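Side-chain contacts in uncharacterized protein (Magnetospirillum magneticum AMB-1, PDB 5MU5), which probably transfers sugars to flagellin as a Maf-type glycosyltransferase, an enzyme involved in the formation of bacterial flagella: residues R407-F412 with R478-Y483; V453-N458 with I468-R473; A489-C492 with M497-N500. One frame throughout, in Å; residues are numbered along the deposited sequence.

Interaction 1. Residues R407-F412 with R478-Y483; sequences RELYLF and RIIGRY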
loop_
_atom_site.group_PDB
_atom_site.type_symbol
_atom_site.label_atom_id
_atom_site.label_comp_id
_atom_site.label_asym_id
_atom_site.label_seq_id
_atom_site.Cartn_x
_atom_site.Cartn_y
_atom_site.Cartn_z
ATOM N N ARG A 407 -3.950 1.773 -28.568
ATOM C CA ARG A 407 -4.491 0.450 -28.361
ATOM C C ARG A 407 -3.636 -0.680 -28.925
ATOM O O ARG A 407 -3.610 -1.763 -28.342
ATOM C CB ARG A 407 -5.907 0.398 -28.907
ATOM C CG ARG A 407 -6.879 1.325 -28.161
ATOM C CD ARG A 407 -7.148 0.826 -26.750
ATOM N NE ARG A 407 -8.056 1.697 -25.992
ATOM C CZ ARG A 407 -7.685 2.712 -25.222
ATOM N NH1 ARG A 407 -6.400 3.034 -25.084
ATOM N NH2 ARG A 407 -8.600 3.403 -24.560
ATOM N N GLU A 408 -2.925 -0.426 -30.019
ATOM C CA GLU A 408 -2.001 -1.372 -30.573
ATOM C C GLU A 408 -0.633 -1.009 -30.004
ATOM O O GLU A 408 -0.082 0.043 -30.295
ATOM C CB GLU A 408 -2.021 -1.314 -32.091
ATOM C CG GLU A 408 -1.307 -2.492 -32.756
ATOM C CD GLU A 408 -1.260 -2.371 -34.275
ATOM O OE1 GLU A 408 -2.190 -1.776 -34.848
ATOM O OE2 GLU A 408 -0.312 -2.877 -34.904
ATOM N N LEU A 409 -0.105 -1.879 -29.162
ATOM C CA LEU A 409 1.110 -1.600 -28.409
ATOM C C LEU A 409 2.172 -2.620 -28.691
ATOM O O LEU A 409 1.881 -3.801 -28.730
ATOM C CB LEU A 409 0.830 -1.696 -26.908
ATOM C CG LEU A 409 0.284 -0.513 -26.133
ATOM C CD1 LEU A 409 -0.988 0.041 -26.737
ATOM C CD2 LEU A 409 0.028 -0.951 -24.703
ATOM N N TYR A 410 3.408 -2.152 -28.828
ATOM C CA TYR A 410 4.550 -3.030 -28.990
ATOM C C TYR A 410 5.555 -2.713 -27.908
ATOM O O TYR A 410 5.970 -1.561 -27.747
ATOM C CB TYR A 410 5.167 -2.864 -30.365
ATOM C CG TYR A 410 4.227 -3.292 -31.459
ATOM C CD1 TYR A 410 3.273 -2.424 -31.956
ATOM C CD2 TYR A 410 4.267 -4.581 -31.974
ATOM C CE1 TYR A 410 2.393 -2.825 -32.940
ATOM C CE2 TYR A 410 3.396 -4.986 -32.967
ATOM C CZ TYR A 410 2.463 -4.103 -33.439
ATOM O OH TYR A 410 1.598 -4.493 -34.431
ATOM N N LEU A 411 5.934 -3.733 -27.151
ATOM C CA LEU A 411 6.964 -3.567 -26.135
ATOM C C LEU A 411 8.345 -4.005 -26.623
ATOM O O LEU A 411 8.528 -5.095 -27.142
ATOM C CB LEU A 411 6.618 -4.342 -24.876
ATOM C CG LEU A 411 5.224 -4.174 -24.290
ATOM C CD1 LEU A 411 5.138 -5.110 -23.092
ATOM C CD2 LEU A 411 4.899 -2.741 -23.899
ATOM N N PHE A 412 9.318 -3.138 -26.415
ATOM C CA PHE A 412 10.698 -3.411 -26.731
ATOM C C PHE A 412 11.524 -3.070 -25.495
ATOM O O PHE A 412 11.224 -2.102 -24.781
ATOM C CB PHE A 412 11.157 -2.549 -27.903
ATOM C CG PHE A 412 10.409 -2.799 -29.175
ATOM C CD1 PHE A 412 9.263 -2.087 -29.458
ATOM C CD2 PHE A 412 10.881 -3.703 -30.100
ATOM C CE1 PHE A 412 8.584 -2.289 -30.652
ATOM C CE2 PHE A 412 10.209 -3.927 -31.281
ATOM C CZ PHE A 412 9.063 -3.216 -31.564
ATOM N N ARG A 478 -1.753 -6.101 -15.667
ATOM C CA ARG A 478 -2.986 -5.601 -15.108
ATOM C C ARG A 478 -3.492 -4.345 -15.882
ATOM O O ARG A 478 -4.652 -4.276 -16.225
ATOM C CB ARG A 478 -2.799 -5.331 -13.600
ATOM C CG ARG A 478 -3.981 -4.622 -12.949
ATOM C CD ARG A 478 -3.865 -4.489 -11.422
ATOM N NE ARG A 478 -2.678 -3.735 -10.994
ATOM C CZ ARG A 478 -1.543 -4.267 -10.520
ATOM N NH1 ARG A 478 -1.386 -5.586 -10.385
ATOM N NH2 ARG A 478 -0.544 -3.463 -10.161
ATOM N N ILE A 479 -2.658 -3.347 -16.158
ATOM C CA ILE A 479 -3.190 -2.164 -16.865
ATOM C C ILE A 479 -3.620 -2.545 -18.276
ATOM O O ILE A 479 -4.680 -2.146 -18.747
ATOM C CB ILE A 479 -2.222 -0.938 -16.855
ATOM C CG1 ILE A 479 -2.956 0.339 -17.266
ATOM C CG2 ILE A 479 -1.027 -1.148 -17.759
ATOM C CD1 ILE A 479 -4.018 0.770 -16.282
ATOM N N ILE A 480 -2.841 -3.377 -18.941
ATOM C CA ILE A 480 -3.201 -3.780 -20.289
ATOM C C ILE A 480 -4.531 -4.514 -20.284
ATOM O O ILE A 480 -5.404 -4.238 -21.117
ATOM C CB ILE A 480 -2.081 -4.580 -20.956
ATOM C CG1 ILE A 480 -0.906 -3.632 -21.260
ATOM C CG2 ILE A 480 -2.563 -5.176 -22.258
ATOM C CD1 ILE A 480 0.404 -4.324 -21.569
ATOM N N GLY A 481 -4.698 -5.427 -19.328
ATOM C CA GLY A 481 -5.956 -6.142 -19.154
ATOM C C GLY A 481 -7.195 -5.267 -19.013
ATOM O O GLY A 481 -8.229 -5.587 -19.544
ATOM N N ARG A 482 -7.089 -4.146 -18.328
ATOM C CA ARG A 482 -8.236 -3.242 -18.179
ATOM C C ARG A 482 -8.713 -2.576 -19.488
ATOM O O ARG A 482 -9.806 -2.028 -19.528
ATOM C CB ARG A 482 -7.940 -2.189 -17.125
ATOM C CG ARG A 482 -7.758 -2.796 -15.739
ATOM C CD ARG A 482 -7.370 -1.762 -14.696
ATOM N NE ARG A 482 -8.422 -0.758 -14.562
ATOM C CZ ARG A 482 -8.297 0.408 -13.929
ATOM N NH1 ARG A 482 -7.147 0.754 -13.351
ATOM N NH2 ARG A 482 -9.339 1.241 -13.884
ATOM N N TYR A 483 -7.924 -2.645 -20.562
ATOM C CA TYR A 483 -8.317 -2.056 -21.842
ATOM C C TYR A 483 -8.589 -3.086 -22.919
ATOM O O TYR A 483 -8.729 -2.747 -24.094
ATOM C CB TYR A 483 -7.217 -1.096 -22.322
ATOM C CG TYR A 483 -7.078 0.187 -21.520
ATOM C CD1 TYR A 483 -6.318 0.227 -20.363
ATOM C CD2 TYR A 483 -7.704 1.347 -21.925
ATOM C CE1 TYR A 483 -6.178 1.398 -19.627
ATOM C CE2 TYR A 483 -7.558 2.530 -21.223
ATOM C CZ TYR A 483 -6.798 2.552 -20.078
ATOM O OH TYR A 483 -6.659 3.711 -19.381
#
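R407 and Y483 make the closest approach here, a charged flat group against an aromatic ring. The ring presents its CD2-CE2 side to one face of the guanidinium: CD2 stands 3.4 Å above the guanidinium plane, offset toward its rim, and R407 NH2 comes within 3.5 Å of Y483 CD2. With the two planes 60° apart, this is a tilted edge contact rather than a cation-pi stack over the ring face. R407 reaches it through a bend at chi2 (-69°), which swings the head away from the strand toward the end of the helix. R407 NH1 is also hydrogen-bonded to the carbonyl of L402, so the guanidinium is held by a bond at one nitrogen and by packing over a face. Cut back to an alanine here, the side chain would probably leave L402 O without this donor and the CD2-CE2 edge of Y483 uncovered.

The apolar part is looser. L409 sends CD2 toward I480, whose CG1 is 4.5 Å away, and I480 also lies on T398 of helix 393-404. Among the polar groups, Y410 OH donates to E408 OE2 over 2.5 Å, using the anti lone pair of that oxygen; this bond lies on the side of the strand turned from the helix, where the Y410 ring stacks with F490. Y483 itself leaves the helix with its N bonded to I480 O at 3.0 Å.

Strand 408-412 runs parallel between strands 275-278 and 488-491 in the large sheet, while helix 467-482 covers one face of it and leads into strand 488-491, the closing half of a beta-alpha-beta crossover. Helix 393-404 lies alongside, taking I479 on T398 and T399 and Y483 on L402.

Interaction 2. Residues V453-N458 with I468-R473; sequences VREPGN and IMLWTR. With EDO (1,2-ethanediol), chain G.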
loop_
_atom_site.group_PDB
_atom_site.type_symbol
_atom_site.label_atom_id
_atom_site.label_comp_id
_atom_site.label_asym_id
_atom_site.label_seq_id
_atom_site.Cartn_x
_atom_site.Cartn_y
_atom_site.Cartn_z
ATOM N N VAL A 453 14.392 -15.318 -9.293
ATOM C CA VAL A 453 13.506 -16.459 -9.432
ATOM C C VAL A 453 13.304 -16.823 -10.905
ATOM O O VAL A 453 13.305 -15.969 -11.768
ATOM C CB VAL A 453 12.159 -16.208 -8.761
ATOM C CG1 VAL A 453 12.381 -15.933 -7.287
ATOM C CG2 VAL A 453 11.410 -15.060 -9.415
ATOM N N ARG A 454 13.128 -18.100 -11.175
ATOM C CA ARG A 454 12.874 -18.581 -12.528
ATOM C C ARG A 454 11.423 -18.327 -12.983
ATOM O O ARG A 454 10.478 -18.728 -12.327
ATOM C CB ARG A 454 13.214 -20.069 -12.625
ATOM C CG ARG A 454 14.704 -20.349 -12.426
ATOM C CD ARG A 454 15.018 -21.824 -12.197
ATOM N NE ARG A 454 14.700 -22.646 -13.360
ATOM C CZ ARG A 454 15.560 -22.999 -14.315
ATOM N NH1 ARG A 454 16.825 -22.601 -14.288
ATOM N NH2 ARG A 454 15.151 -23.763 -15.315
ATOM N N GLU A 455 11.265 -17.686 -14.129
ATOM C CA GLU A 455 9.949 -17.315 -14.620
ATOM C C GLU A 455 9.811 -17.699 -16.075
ATOM O O GLU A 455 10.791 -17.705 -16.792
ATOM C CB GLU A 455 9.735 -15.804 -14.480
ATOM C CG GLU A 455 9.643 -15.305 -13.047
ATOM C CD GLU A 455 8.519 -15.959 -12.242
ATOM O OE1 GLU A 455 7.362 -16.006 -12.725
ATOM O OE2 GLU A 455 8.797 -16.437 -11.121
ATOM N N PRO A 456 8.591 -18.015 -16.523
ATOM C CA PRO A 456 8.455 -18.319 -17.942
ATOM C C PRO A 456 8.848 -17.104 -18.782
ATOM O O PRO A 456 8.565 -15.959 -18.403
ATOM C CB PRO A 456 6.953 -18.638 -18.107
ATOM C CG PRO A 456 6.301 -18.074 -16.902
ATOM C CD PRO A 456 7.311 -18.168 -15.808
ATOM N N GLY A 457 9.512 -17.365 -19.897
ATOM C CA GLY A 457 9.997 -16.321 -20.754
ATOM C C GLY A 457 8.988 -15.989 -21.819
ATOM O O GLY A 457 8.168 -16.828 -22.188
ATOM N N ASN A 458 9.047 -14.757 -22.313
ATOM C CA ASN A 458 8.184 -14.321 -23.405
ATOM C C ASN A 458 8.325 -15.222 -24.641
ATOM O O ASN A 458 7.317 -15.576 -25.287
ATOM C CB ASN A 458 8.516 -12.880 -23.769
ATOM C CG ASN A 458 7.582 -12.304 -24.816
ATOM O OD1 ASN A 458 6.359 -12.349 -24.670
ATOM N ND2 ASN A 458 8.161 -11.723 -25.872
ATOM N N ILE A 468 11.335 -6.797 -7.804
ATOM C CA ILE A 468 10.868 -5.506 -8.332
ATOM C C ILE A 468 10.375 -5.646 -9.779
ATOM O O ILE A 468 9.424 -4.957 -10.209
ATOM C CB ILE A 468 11.957 -4.392 -8.236
ATOM C CG1 ILE A 468 11.459 -3.026 -8.765
ATOM C CG2 ILE A 468 13.187 -4.746 -9.063
ATOM C CD1 ILE A 468 10.260 -2.423 -8.055
ATOM N N MET A 469 11.033 -6.530 -10.522
ATOM C CA MET A 469 10.660 -6.798 -11.895
ATOM C C MET A 469 9.328 -7.569 -12.026
ATOM O O MET A 469 8.570 -7.369 -12.985
ATOM C CB MET A 469 11.819 -7.496 -12.583
ATOM C CG MET A 469 13.040 -6.595 -12.580
ATOM S SD MET A 469 14.298 -7.099 -13.734
ATOM C CE MET A 469 15.218 -8.386 -12.899
ATOM N N LEU A 470 9.022 -8.423 -11.056
ATOM C CA LEU A 470 7.768 -9.160 -11.085
ATOM C C LEU A 470 6.602 -8.211 -10.794
ATOM O O LEU A 470 5.539 -8.355 -11.391
ATOM C CB LEU A 470 7.783 -10.326 -10.097
ATOM C CG LEU A 470 8.972 -11.297 -10.264
ATOM C CD1 LEU A 470 9.078 -12.201 -9.051
ATOM C CD2 LEU A 470 8.873 -12.122 -11.520
ATOM N N TRP A 471 6.808 -7.246 -9.894
ATOM C CA TRP A 471 5.781 -6.230 -9.603
ATOM C C TRP A 471 5.553 -5.390 -10.838
ATOM O O TRP A 471 4.426 -5.093 -11.195
ATOM C CB TRP A 471 6.178 -5.290 -8.463
ATOM C CG TRP A 471 6.445 -5.962 -7.137
ATOM C CD1 TRP A 471 5.969 -7.166 -6.706
ATOM C CD2 TRP A 471 7.199 -5.416 -6.044
ATOM N NE1 TRP A 471 6.422 -7.423 -5.446
ATOM C CE2 TRP A 471 7.167 -6.362 -5.004
ATOM C CE3 TRP A 471 7.897 -4.217 -5.848
ATOM C CZ2 TRP A 471 7.820 -6.161 -3.780
ATOM C CZ3 TRP A 471 8.558 -4.013 -4.626
ATOM C CH2 TRP A 471 8.516 -4.988 -3.611
ATOM N N THR A 472 6.641 -5.031 -11.506
ATOM C CA THR A 472 6.554 -4.277 -12.727
ATOM C C THR A 472 5.794 -5.082 -13.745
ATOM O O THR A 472 4.883 -4.561 -14.377
ATOM C CB THR A 472 7.947 -3.924 -13.253
ATOM O OG1 THR A 472 8.584 -3.047 -12.326
ATOM C CG2 THR A 472 7.857 -3.226 -14.618
ATOM N N ARG A 473 6.166 -6.356 -13.910
ATOM C CA ARG A 473 5.461 -7.254 -14.826
ATOM C C ARG A 473 3.983 -7.380 -14.511
ATOM O O ARG A 473 3.139 -7.371 -15.420
ATOM C CB ARG A 473 6.082 -8.637 -14.770
ATOM C CG ARG A 473 5.391 -9.681 -15.632
ATOM C CD ARG A 473 5.800 -11.069 -15.170
ATOM N NE ARG A 473 5.192 -11.360 -13.891
ATOM C CZ ARG A 473 5.443 -12.440 -13.161
ATOM N NH1 ARG A 473 6.300 -13.360 -13.596
ATOM N NH2 ARG A 473 4.831 -12.587 -11.990
HETATM C C1 EDO G . 18.514 -25.515 -16.123
HETATM O O1 EDO G . 19.693 -24.774 -15.836
HETATM C C2 EDO G . 18.213 -25.431 -17.612
HETATM O O2 EDO G . 16.930 -24.819 -17.783
HETATM O O HOH W 1 6.598 -14.271 -16.431
#
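E455 and R473 form a salt bridge between the first strand of a beta hairpin and the helix that follows it: strands 453-456 and 462-465 pair antiparallel, and helix 467-482 comes next; the axis of its 468-473 part passes 11.3 Å from that of strand 453-456 at closest approach, running in broadly the same direction. The two charged side chains cross at about a right angle, with carboxylate and guanidinium planes 63° apart. R473 NH1 donates to E455 OE1 over 3.0 Å. The oxygen lies in the guanidinium plane, at its edge, but the donor reaches it from well above the carboxylate plane (47°), so the bridge is a single bond and not a flat two-pronged pair.

L470 wedges in beside this pair. Its CD2 sits 3.5 Å above one face of the R473 guanidinium and 3.6 Å from E455 CG, while CD1 turns the other way to meet V453 CG2 at 3.7 Å. With CG of E455 anti to its carbonyl carbon (chi1 -68°) the methylene lies by L470 CD2, and the bend at chi2 then turns the carboxylate to R473. The contact lies at the surface, where V453, E455, L470 and R473 also touch a crystal neighbour. On the far side of the strand R454 NH2 bonds a 1,2-ethanediol, probably from the crystallisation liquor. A second link joins strand to helix: one water accepts from R473 NH1 at 3.0 Å and donates to P456 O at 3.3 Å.

Interaction 3. Residues A489-C492 with M497-N500; sequences AFNC and MIEN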
loop_
_atom_site.group_PDB
_atom_site.type_symbol
_atom_site.label_atom_id
_atom_site.label_comp_id
_atom_site.label_asym_id
_atom_site.label_seq_id
_atom_site.Cartn_x
_atom_site.Cartn_y
_atom_site.Cartn_z
ATOM N N ALA A 489 -1.747 -5.866 -27.434
ATOM C CA ALA A 489 -0.360 -5.678 -27.041
ATOM C C ALA A 489 0.568 -6.822 -27.435
ATOM O O ALA A 489 0.283 -7.984 -27.185
ATOM C CB ALA A 489 -0.282 -5.452 -25.544
ATOM N N PHE A 490 1.698 -6.464 -28.033
ATOM C CA PHE A 490 2.695 -7.416 -28.477
ATOM C C PHE A 490 3.971 -7.205 -27.707
ATOM O O PHE A 490 4.335 -6.081 -27.409
ATOM C CB PHE A 490 2.934 -7.253 -29.963
ATOM C CG PHE A 490 1.698 -7.459 -30.780
ATOM C CD1 PHE A 490 0.872 -6.391 -31.094
ATOM C CD2 PHE A 490 1.320 -8.733 -31.182
ATOM C CE1 PHE A 490 -0.280 -6.585 -31.828
ATOM C CE2 PHE A 490 0.175 -8.929 -31.919
ATOM C CZ PHE A 490 -0.629 -7.862 -32.235
ATOM N N ASN A 491 4.626 -8.292 -27.323
ATOM C CA ASN A 491 5.879 -8.176 -26.607
ATOM C C ASN A 491 6.949 -8.719 -27.518
ATOM O O ASN A 491 6.925 -9.903 -27.832
ATOM C CB ASN A 491 5.841 -8.956 -25.298
ATOM C CG ASN A 491 7.081 -8.730 -24.445
ATOM O OD1 ASN A 491 7.964 -7.918 -24.781
ATOM N ND2 ASN A 491 7.154 -9.443 -23.326
ATOM N N CYS A 492 7.848 -7.837 -27.963
ATOM C CA CYS A 492 8.988 -8.216 -28.788
ATOM C C CYS A 492 10.268 -8.411 -27.973
ATOM O O CYS A 492 11.316 -8.795 -28.525
ATOM C CB CYS A 492 9.235 -7.163 -29.888
ATOM S SG CYS A 492 7.812 -6.837 -30.981
ATOM N N MET A 497 7.516 -13.383 -19.734
ATOM C CA MET A 497 6.165 -13.376 -20.261
ATOM C C MET A 497 5.331 -12.367 -19.443
ATOM O O MET A 497 5.322 -12.380 -18.201
ATOM C CB MET A 497 5.552 -14.786 -20.113
ATOM C CG MET A 497 4.151 -14.929 -20.699
ATOM S SD MET A 497 4.126 -14.730 -22.503
ATOM C CE MET A 497 4.571 -16.423 -22.941
ATOM N N ILE A 498 4.643 -11.479 -20.141
ATOM C CA ILE A 498 3.747 -10.523 -19.518
ATOM C C ILE A 498 2.306 -10.897 -19.908
ATOM O O ILE A 498 2.008 -11.090 -21.087
ATOM C CB ILE A 498 4.076 -9.100 -19.984
ATOM C CG1 ILE A 498 5.554 -8.786 -19.696
ATOM C CG2 ILE A 498 3.165 -8.095 -19.316
ATOM C CD1 ILE A 498 6.073 -7.542 -20.387
ATOM N N GLU A 499 1.433 -11.043 -18.920
ATOM C CA GLU A 499 0.013 -11.307 -19.178
ATOM C C GLU A 499 -0.594 -10.242 -20.083
ATOM O O GLU A 499 -0.210 -9.070 -20.034
ATOM C CB GLU A 499 -0.816 -11.264 -17.881
ATOM C CG GLU A 499 -0.585 -12.390 -16.911
ATOM C CD GLU A 499 -1.433 -12.250 -15.648
ATOM O OE1 GLU A 499 -2.681 -12.197 -15.748
ATOM O OE2 GLU A 499 -0.857 -12.211 -14.540
ATOM N N ASN A 500 -1.595 -10.661 -20.845
ATOM C CA ASN A 500 -2.318 -9.814 -21.766
ATOM C C ASN A 500 -1.485 -9.257 -22.913
ATOM O O ASN A 500 -1.833 -8.225 -23.481
ATOM C CB ASN A 500 -3.018 -8.717 -20.991
ATOM C CG ASN A 500 -4.066 -9.269 -20.074
ATOM O OD1 ASN A 500 -4.911 -9.996 -20.519
ATOM N ND2 ASN A 500 -4.026 -8.913 -18.810
HETATM O O HOH W 2 -3.433 -7.510 -25.561
HETATM O O HOH W 3 4.876 -11.211 -22.837
#
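N491 and I498 meet across the connection between two parallel strands of the large sheet, where the chain leaves strand 488-491, loops round through 497-500 and returns as the edge strand 502-503. N491 has the most surface buried by the contact. Its side chain crosses that of I498 at about a right angle, with ND2 3.7 Å from I498 CD1 and 4.0 Å from CG1, so an amide nitrogen lies against an aliphatic chain. CG stands opposite the backbone N (chi1 -173°), which carries the amide out toward the loop; OD1 accepts from S493 N, while ND2 is turned to the loop. I498, buried, also packs on L411 of the neighbouring strand and on L476 of helix 467-482, and thus fills the angle between sheet and helix.

N500 takes part through its backbone. Its carbonyl oxygen comes 3.8 Å from A489 CB, and its phi of 64° places it in the left-handed region, where the loop bends before strand 502-503. The amide end leads away from strand 488-491: ND2 donates to G477 O of helix 467-482, and OD1 accepts from R484 NH1. A489, whose methyl also rests on L409 and I480, completes the contact.

Water carries the polar links between the two segments. One water donates to N500 O at 2.7 Å and accepts from A489 N at 3.0 Å. Beside I498 a second accepts from both N491 ND2, at 2.9 Å, and I498 N, at 2.7 Å.

Overall arrangement
Helix 467-482 unites the three contacts: its end serves interaction 1, its start interaction 2, and residues along it, from R473 to G481, border the loop of interaction 3. Interactions 1 and 3 have centres about 8 Å apart and share the large sheet, with L409 O and F490 N 2.8 Å apart in a probable hydrogen bond between neighbouring strands. Interaction 2 is nested in the chain loop closed by interaction 1; their centres are about 17 Å apart and they do not touch. It does meet interaction 3, about 12 Å away between centres, through probable hydrogen bonds from N458 ND2 to N491 O (2.9 Å) and from M497 N to P456 O (3.1 Å).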